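Local atomic coordinates of restriction endonuclease S subunits (Thermoanaerobacter tengcongensis, PDB entry 3OKG), a protein that probably binds DNA and gives sequence specificity to a type I restriction-modification enzyme, whose methyltransferase is built from M and S polypeptides. Residues A[213-217]-A[329-333]; A[236-242]-A[313-319]. One frame throughout, in Å; residues are numbered along the deposited sequence.

Interaction 1: A[213-217]-A[329-333]; sequences LAEVF and YYLHY
The ring of F217 has Y330 over one face and V216, the residue just before it, over the other. Y330 comes edge-on: its CD1 lies 3.3 Å from F217 CD1, offset toward the rim of the phenylalanine ring. The two planes stand at 62°, an edge-to-face pair with centroids 5.0 Å apart. CA of Y330 joins on that face as a CH-pi contact. On the opposite face CG2 of V216 sits over the ring centre. The CB of F217 lies at the edge of the Y330 ring, in its plane. Y333 is turned differently. Its plane is 28° from that of F217, but the two rings are displaced so far that little of one lies over the other. Y333 CE2 comes to 3.3 Å from F217 CB. F217, Y330 and Y333 form an aromatic cluster. It joins the C-terminal end of the long helix 174-216 to helix 324-333 in the second DNA specificity domain. L213 lies one helical turn before F217. Its CB is 3.9 Å from Y333 CD1, and the backbone carbonyl carbon of L213 lies over a face of the Y333 ring. With CG anti to its own carbonyl carbon (chi1 -67°), L213 carries CD2 to within 4.1 Å of Y329 CD2. The hydroxyl of Y329 is hydrogen-bonded to D376, and that of Y330 to the backbone O of F359.

Interaction 2: A[236-242]-A[313-319]; sequences VCDIIMG and LAALRPR
D238 and R317 face each other as a hydrogen-bonded antiparallel pair. Each backbone N donates to the other's O, and both bonds are 2.8 Å long. I240 and A315 repeat the pattern: I240 N reaches A315 O at 3.0 Å, and A315 N gives the return bond to I240 O. Two further bonds close the ends. R319 N donates to V236 O at 172°, and G242 N donates to L313 O at 2.8 Å. The D238 carboxylate forms a salt bridge with R319. D238 OD1 takes R319 NE at 3.0 Å and R319 NH2 at 3.3 Å, both weak as hydrogen bonds. The carboxylate and guanidinium planes are 44° apart. R319 is extended from CG to NE. Its aliphatic part runs along the V236 backbone and brings the guanidinium to D238. Replacing D238 by an alanine removes the carboxylate, and the R319 guanidinium is then likely to lose this charge partner and be freer to turn. R317 turns its charged end elsewhere, to a salt bridge with D288. On the face carrying C237, I239 and L316, the sulfur SG of C237 meets L316 CB at 3.5 Å. I239 and L316 run alongside each other in the same direction, with CG1 of I239 against CD2 of L316. L316 also bonds through its backbone to V289, so strand 313-318 is an inner strand, paired with 289-292 as well. Strand 237-241 is at the edge, as counted within this chain, of a four-stranded antiparallel sheet in the second DNA specificity domain.

In the fold
The centres of interactions 1 and 2 are about 19 Å apart. Both segments of interaction 2 fall between those of interaction 1 in the sequence. The order is 213-217, 236-242, 313-319, then 329-333. Strand 313-318 is followed directly by helix 324-333, so each contact holds one of two successive elements. They also touch: L331 CD1 packs on L316 CD1 at 3.6 Å. Helix 324-333 therefore has the antiparallel sheet on one flank and the end of helix 174-216 on another. Through it the second DNA specificity domain is joined to the long helix that leads back toward the first.

Interaction 1: A[213-217]-A[329-333]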
ATOM      1  N   LEU A 213     -19.684  13.019 -13.843  1.00 24.73           N
ATOM      2  CA  LEU A 213     -20.979  12.602 -13.326  1.00 24.71           C
ATOM      3  C   LEU A 213     -21.871  13.833 -13.156  1.00 33.09           C
ATOM      4  O   LEU A 213     -23.046  13.805 -13.522  1.00 30.12           O
ATOM      5  CB  LEU A 213     -20.830  11.865 -12.002  1.00 23.33           C
ATOM      6  CG  LEU A 213     -20.122  10.486 -12.047  1.00 23.43           C
ATOM      7  CD1 LEU A 213     -19.725  10.047 -10.649  1.00 30.00           C
ATOM      8  CD2 LEU A 213     -21.041   9.442 -12.652  1.00 23.12           C
ATOM      9  N   ALA A 214     -21.304  14.907 -12.603  1.00 25.27           N
ATOM     10  CA  ALA A 214     -22.026  16.180 -12.410  1.00 33.59           C
ATOM     11  C   ALA A 214     -22.589  16.742 -13.709  1.00 33.35           C
ATOM     12  O   ALA A 214     -23.648  17.369 -13.733  1.00 34.85           O
ATOM     13  CB  ALA A 214     -21.123  17.220 -11.742  1.00 34.79           C
ATOM     14  N   GLU A 215     -21.880  16.523 -14.799  1.00 26.32           N
ATOM     15  CA  GLU A 215     -22.324  17.021 -16.088  1.00 28.15           C
ATOM     16  C   GLU A 215     -23.491  16.203 -16.641  1.00 37.81           C
ATOM     17  O   GLU A 215     -24.483  16.759 -17.137  1.00 29.01           O
ATOM     18  CB  GLU A 215     -21.138  17.007 -17.052  1.00 37.73           C
ATOM     19  CG  GLU A 215     -21.409  17.539 -18.409  1.00 50.12           C
ATOM     20  CD  GLU A 215     -20.128  17.974 -19.074  1.00 68.38           C
ATOM     21  OE1 GLU A 215     -19.054  17.664 -18.516  1.00 64.30           O
ATOM     22  OE2 GLU A 215     -20.192  18.625 -20.138  1.00 73.68           O
ATOM     23  N   VAL A 216     -23.400  14.881 -16.544  1.00 24.54           N
ATOM     24  CA  VAL A 216     -24.439  14.044 -17.148  1.00 29.72           C
ATOM     25  C   VAL A 216     -25.654  13.931 -16.240  1.00 25.91           C
ATOM     26  O   VAL A 216     -26.750  13.582 -16.701  1.00 34.42           O
ATOM     27  CB  VAL A 216     -23.938  12.624 -17.528  1.00 28.70           C
ATOM     28  CG1 VAL A 216     -22.799  12.699 -18.532  1.00 38.88           C
ATOM     29  CG2 VAL A 216     -23.524  11.864 -16.292  1.00 32.28           C
ATOM     30  N   PHE A 217     -25.446  14.178 -14.951  1.00 24.82           N
ATOM     31  CA  PHE A 217     -26.508  14.078 -13.959  1.00 24.53           C
ATOM     32  C   PHE A 217     -26.758  15.443 -13.339  1.00 22.14           C
ATOM     33  O   PHE A 217     -26.197  15.779 -12.296  1.00 29.55           O
ATOM     34  CB  PHE A 217     -26.139  13.064 -12.876  1.00 26.46           C
ATOM     35  CG  PHE A 217     -25.923  11.672 -13.396  1.00 33.75           C
ATOM     36  CD1 PHE A 217     -26.810  11.111 -14.299  1.00 31.79           C
ATOM     37  CD2 PHE A 217     -24.833  10.924 -12.983  1.00 33.20           C
ATOM     38  CE1 PHE A 217     -26.615   9.829 -14.780  1.00 28.56           C
ATOM     39  CE2 PHE A 217     -24.632   9.643 -13.460  1.00 30.66           C
ATOM     40  CZ  PHE A 217     -25.524   9.095 -14.360  1.00 26.38           C
ATOM     41  N   TYR A 329     -24.805   4.063 -12.156  1.00 21.16           N
ATOM     42  CA  TYR A 329     -24.008   5.282 -12.015  1.00 24.86           C
ATOM     43  C   TYR A 329     -24.790   6.395 -11.332  1.00 33.53           C
ATOM     44  O   TYR A 329     -24.250   7.146 -10.519  1.00 21.76           O
ATOM     45  CB  TYR A 329     -23.531   5.781 -13.366  1.00 24.86           C
ATOM     46  CG  TYR A 329     -22.212   5.178 -13.777  1.00 33.13           C
ATOM     47  CD1 TYR A 329     -22.121   4.375 -14.907  1.00 21.35           C
ATOM     48  CD2 TYR A 329     -21.061   5.397 -13.018  1.00 24.19           C
ATOM     49  CE1 TYR A 329     -20.910   3.808 -15.293  1.00 23.30           C
ATOM     50  CE2 TYR A 329     -19.843   4.827 -13.388  1.00 24.32           C
ATOM     51  CZ  TYR A 329     -19.785   4.033 -14.516  1.00 33.30           C
ATOM     52  OH  TYR A 329     -18.592   3.472 -14.890  1.00 30.81           O
ATOM     53  N   TYR A 330     -26.070   6.510 -11.678  1.00 23.22           N
ATOM     54  CA  TYR A 330     -26.895   7.591 -11.117  1.00 22.39           C
ATOM     55  C   TYR A 330     -27.069   7.398  -9.618  1.00 23.81           C
ATOM     56  O   TYR A 330     -26.867   8.326  -8.844  1.00 25.78           O
ATOM     57  CB  TYR A 330     -28.261   7.608 -11.793  1.00 23.77           C
ATOM     58  CG  TYR A 330     -29.092   8.836 -11.461  1.00 23.18           C
ATOM     59  CD1 TYR A 330     -28.617  10.105 -11.720  1.00 26.94           C
ATOM     60  CD2 TYR A 330     -30.368   8.706 -10.906  1.00 26.28           C
ATOM     61  CE1 TYR A 330     -29.381  11.234 -11.426  1.00 25.96           C
ATOM     62  CE2 TYR A 330     -31.134   9.820 -10.610  1.00 24.36           C
ATOM     63  CZ  TYR A 330     -30.647  11.069 -10.876  1.00 25.50           C
ATOM     64  OH  TYR A 330     -31.393  12.187 -10.595  1.00 28.20           O
ATOM     65  N   LEU A 331     -27.412   6.179  -9.214  1.00 26.41           N
ATOM     66  CA  LEU A 331     -27.602   5.862  -7.801  1.00 26.34           C
ATOM     67  C   LEU A 331     -26.329   6.070  -6.991  1.00 30.12           C
ATOM     68  O   LEU A 331     -26.380   6.519  -5.846  1.00 31.46           O
ATOM     69  CB  LEU A 331     -28.084   4.420  -7.618  1.00 28.76           C
ATOM     70  CG  LEU A 331     -29.473   4.062  -8.155  1.00 34.36           C
ATOM     71  CD1 LEU A 331     -29.689   2.560  -8.021  1.00 34.17           C
ATOM     72  CD2 LEU A 331     -30.603   4.841  -7.471  1.00 34.49           C
ATOM     73  N   HIS A 332     -25.192   5.750  -7.589  1.00 36.50           N
ATOM     74  CA  HIS A 332     -23.905   5.946  -6.929  1.00 32.94           C
ATOM     75  C   HIS A 332     -23.656   7.433  -6.744  1.00 45.23           C
ATOM     76  O   HIS A 332     -23.358   7.868  -5.638  1.00 42.19           O
ATOM     77  CB  HIS A 332     -22.768   5.284  -7.716  1.00 51.61           C
ATOM     78  CG  HIS A 332     -21.482   5.182  -6.951  1.00 67.61           C
ATOM     79  ND1 HIS A 332     -20.324   5.819  -7.348  1.00 80.48           N
ATOM     80  CD2 HIS A 332     -21.176   4.526  -5.804  1.00 70.31           C
ATOM     81  CE1 HIS A 332     -19.359   5.553  -6.484  1.00 66.46           C
ATOM     82  NE2 HIS A 332     -19.849   4.771  -5.538  1.00 82.52           N
ATOM     83  N   TYR A 333     -23.799   8.204  -7.823  1.00 30.18           N
ATOM     84  CA  TYR A 333     -23.696   9.658  -7.769  1.00 39.07           C
ATOM     85  C   TYR A 333     -24.627  10.284  -6.728  1.00 38.09           C
ATOM     86  O   TYR A 333     -24.279  11.279  -6.107  1.00 37.06           O
ATOM     87  CB  TYR A 333     -23.961  10.251  -9.156  1.00 38.31           C
ATOM     88  CG  TYR A 333     -24.133  11.750  -9.203  1.00 35.66           C
ATOM     89  CD1 TYR A 333     -23.081  12.609  -8.899  1.00 45.88           C
ATOM     90  CD2 TYR A 333     -25.345  12.309  -9.591  1.00 45.47           C
ATOM     91  CE1 TYR A 333     -23.242  13.990  -8.962  1.00 38.83           C
ATOM     92  CE2 TYR A 333     -25.519  13.674  -9.654  1.00 51.98           C
ATOM     93  CZ  TYR A 333     -24.476  14.514  -9.340  1.00 48.78           C
ATOM     94  OH  TYR A 333     -24.685  15.881  -9.412  1.00 45.28           O
TER

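Interaction 2: A[236-242]-A[313-319]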
ATOM      1  N   VAL A 236     -39.702   3.915 -15.429  1.00 23.21           N
ATOM      2  CA  VAL A 236     -38.808   3.142 -16.276  1.00 22.85           C
ATOM      3  C   VAL A 236     -38.119   1.991 -15.492  1.00 24.76           C
ATOM      4  O   VAL A 236     -37.143   1.398 -15.955  1.00 28.72           O
ATOM      5  CB  VAL A 236     -37.769   4.101 -16.912  1.00 23.50           C
ATOM      6  CG1 VAL A 236     -38.504   5.123 -17.821  1.00 26.28           C
ATOM      7  CG2 VAL A 236     -37.030   4.860 -15.816  1.00 22.54           C
ATOM      8  N   CYS A 237     -38.661   1.671 -14.321  1.00 30.94           N
ATOM      9  CA  CYS A 237     -38.034   0.707 -13.423  1.00 32.42           C
ATOM     10  C   CYS A 237     -39.082   0.037 -12.531  1.00 33.29           C
ATOM     11  O   CYS A 237     -39.933   0.716 -11.939  1.00 29.07           O
ATOM     12  CB  CYS A 237     -36.976   1.422 -12.568  1.00 29.67           C
ATOM     13  SG  CYS A 237     -35.755   0.332 -11.803  1.00 38.61           S
ATOM     14  N   ASP A 238     -39.043  -1.294 -12.455  1.00 29.52           N
ATOM     15  CA  ASP A 238     -39.874  -2.014 -11.488  1.00 32.97           C
ATOM     16  C   ASP A 238     -39.172  -1.953 -10.143  1.00 40.47           C
ATOM     17  O   ASP A 238     -37.966  -2.215 -10.057  1.00 32.09           O
ATOM     18  CB  ASP A 238     -40.050  -3.478 -11.890  1.00 32.09           C
ATOM     19  CG  ASP A 238     -40.767  -3.637 -13.211  1.00 44.85           C
ATOM     20  OD1 ASP A 238     -41.609  -2.783 -13.532  1.00 45.30           O
ATOM     21  OD2 ASP A 238     -40.485  -4.615 -13.930  1.00 63.94           O
ATOM     22  N   ILE A 239     -39.913  -1.591  -9.101  1.00 27.81           N
ATOM     23  CA  ILE A 239     -39.344  -1.481  -7.766  1.00 26.24           C
ATOM     24  C   ILE A 239     -40.016  -2.486  -6.833  1.00 38.32           C
ATOM     25  O   ILE A 239     -41.238  -2.539  -6.738  1.00 33.49           O
ATOM     26  CB  ILE A 239     -39.504  -0.070  -7.209  1.00 25.72           C
ATOM     27  CG1 ILE A 239     -38.841   0.946  -8.156  1.00 31.14           C
ATOM     28  CG2 ILE A 239     -38.895   0.033  -5.841  1.00 32.71           C
ATOM     29  CD1 ILE A 239     -38.858   2.352  -7.625  1.00 48.20           C
ATOM     30  N   ILE A 240     -39.196  -3.260  -6.141  1.00 32.62           N
ATOM     31  CA  ILE A 240     -39.633  -4.378  -5.304  1.00 37.10           C
ATOM     32  C   ILE A 240     -39.044  -4.173  -3.904  1.00 48.66           C
ATOM     33  O   ILE A 240     -37.829  -4.226  -3.746  1.00 39.83           O
ATOM     34  CB  ILE A 240     -39.047  -5.690  -5.878  1.00 47.13           C
ATOM     35  CG1 ILE A 240     -39.534  -5.923  -7.314  1.00 44.59           C
ATOM     36  CG2 ILE A 240     -39.355  -6.884  -4.984  1.00 48.60           C
ATOM     37  CD1 ILE A 240     -38.551  -5.455  -8.399  1.00 55.71           C
ATOM     38  N   MET A 241     -39.871  -3.907  -2.893  1.00 29.90           N
ATOM     39  CA  MET A 241     -39.342  -3.757  -1.535  1.00 35.69           C
ATOM     40  C   MET A 241     -39.181  -5.149  -0.911  1.00 40.25           C
ATOM     41  O   MET A 241     -40.112  -5.943  -0.926  1.00 37.56           O
ATOM     42  CB  MET A 241     -40.270  -2.921  -0.655  1.00 41.23           C
ATOM     43  CG  MET A 241     -40.556  -1.505  -1.127  1.00 57.79           C
ATOM     44  SD  MET A 241     -39.090  -0.468  -1.231  1.00 43.24           S
ATOM     45  CE  MET A 241     -38.600  -0.845  -2.897  1.00 72.22           C
ATOM     46  N   GLY A 242     -38.009  -5.449  -0.363  1.00 36.38           N
ATOM     47  CA  GLY A 242     -37.780  -6.777   0.187  1.00 32.92           C
ATOM     48  C   GLY A 242     -38.597  -7.037   1.449  1.00 41.71           C
ATOM     49  O   GLY A 242     -39.019  -6.096   2.137  1.00 41.30           O
ATOM     50  N   LEU A 313     -33.380  -4.447   1.879  1.00 36.82           N
ATOM     51  CA  LEU A 313     -33.113  -4.198   0.465  1.00 36.34           C
ATOM     52  C   LEU A 313     -34.365  -3.835  -0.329  1.00 46.68           C
ATOM     53  O   LEU A 313     -35.477  -4.212   0.038  1.00 35.53           O
ATOM     54  CB  LEU A 313     -32.503  -5.444  -0.168  1.00 34.09           C
ATOM     55  CG  LEU A 313     -31.142  -5.866   0.395  1.00 35.94           C
ATOM     56  CD1 LEU A 313     -30.617  -7.055  -0.358  1.00 33.71           C
ATOM     57  CD2 LEU A 313     -30.171  -4.691   0.313  1.00 34.86           C
ATOM     58  N   ALA A 314     -34.166  -3.088  -1.413  1.00 32.80           N
ATOM     59  CA  ALA A 314     -35.122  -3.046  -2.512  1.00 35.29           C
ATOM     60  C   ALA A 314     -34.380  -3.560  -3.754  1.00 32.43           C
ATOM     61  O   ALA A 314     -33.163  -3.444  -3.837  1.00 35.15           O
ATOM     62  CB  ALA A 314     -35.623  -1.618  -2.727  1.00 34.47           C
ATOM     63  N   ALA A 315     -35.098  -4.162  -4.697  1.00 37.74           N
ATOM     64  CA  ALA A 315     -34.516  -4.490  -5.996  1.00 32.38           C
ATOM     65  C   ALA A 315     -35.150  -3.614  -7.090  1.00 32.56           C
ATOM     66  O   ALA A 315     -36.368  -3.395  -7.096  1.00 33.03           O
ATOM     67  CB  ALA A 315     -34.705  -5.949  -6.312  1.00 35.19           C
ATOM     68  N   LEU A 316     -34.325  -3.108  -8.000  1.00 26.47           N
ATOM     69  CA  LEU A 316     -34.783  -2.225  -9.080  1.00 25.34           C
ATOM     70  C   LEU A 316     -34.536  -2.915 -10.396  1.00 27.91           C
ATOM     71  O   LEU A 316     -33.393  -3.282 -10.724  1.00 29.54           O
ATOM     72  CB  LEU A 316     -34.007  -0.907  -9.051  1.00 31.88           C
ATOM     73  CG  LEU A 316     -33.867  -0.327  -7.645  1.00 34.11           C
ATOM     74  CD1 LEU A 316     -32.840   0.809  -7.641  1.00 37.74           C
ATOM     75  CD2 LEU A 316     -35.210   0.156  -7.152  1.00 31.62           C
ATOM     76  N   ARG A 317     -35.599  -3.139 -11.148  1.00 26.71           N
ATOM     77  CA  ARG A 317     -35.445  -3.856 -12.401  1.00 28.86           C
ATOM     78  C   ARG A 317     -35.780  -2.914 -13.530  1.00 26.26           C
ATOM     79  O   ARG A 317     -36.945  -2.569 -13.723  1.00 25.01           O
ATOM     80  CB  ARG A 317     -36.343  -5.081 -12.470  1.00 28.76           C
ATOM     81  CG  ARG A 317     -36.067  -5.922 -13.714  1.00 39.26           C
ATOM     82  CD  ARG A 317     -36.833  -7.231 -13.697  1.00 48.85           C
ATOM     83  NE  ARG A 317     -36.398  -8.115 -12.612  1.00 73.51           N
ATOM     84  CZ  ARG A 317     -37.217  -8.713 -11.747  1.00 62.76           C
ATOM     85  NH1 ARG A 317     -38.532  -8.543 -11.836  1.00 80.50           N
ATOM     86  NH2 ARG A 317     -36.722  -9.492 -10.801  1.00 58.04           N
ATOM     87  N   PRO A 318     -34.749  -2.475 -14.259  1.00 30.18           N
ATOM     88  CA  PRO A 318     -34.920  -1.491 -15.333  1.00 29.19           C
ATOM     89  C   PRO A 318     -35.858  -2.020 -16.412  1.00 36.40           C
ATOM     90  O   PRO A 318     -35.793  -3.187 -16.781  1.00 27.63           O
ATOM     91  CB  PRO A 318     -33.519  -1.352 -15.914  1.00 24.93           C
ATOM     92  CG  PRO A 318     -32.593  -1.761 -14.802  1.00 36.61           C
ATOM     93  CD  PRO A 318     -33.336  -2.819 -14.027  1.00 28.65           C
ATOM     94  N   ARG A 319     -36.725  -1.158 -16.919  1.00 27.66           N
ATOM     95  CA  ARG A 319     -37.550  -1.514 -18.062  1.00 30.97           C
ATOM     96  C   ARG A 319     -36.711  -1.311 -19.305  1.00 30.12           C
ATOM     97  O   ARG A 319     -35.537  -0.946 -19.203  1.00 30.47           O
ATOM     98  CB  ARG A 319     -38.838  -0.677 -18.053  1.00 28.62           C
ATOM     99  CG  ARG A 319     -39.653  -0.986 -16.802  1.00 40.34           C
ATOM    100  CD  ARG A 319     -41.064  -0.421 -16.805  1.00 49.52           C
ATOM    101  NE  ARG A 319     -41.597  -0.419 -15.440  1.00 62.31           N
ATOM    102  CZ  ARG A 319     -42.735   0.158 -15.067  1.00 72.51           C
ATOM    103  NH1 ARG A 319     -43.495   0.789 -15.957  1.00 58.40           N
ATOM    104  NH2 ARG A 319     -43.115   0.103 -13.794  1.00 62.87           N
TER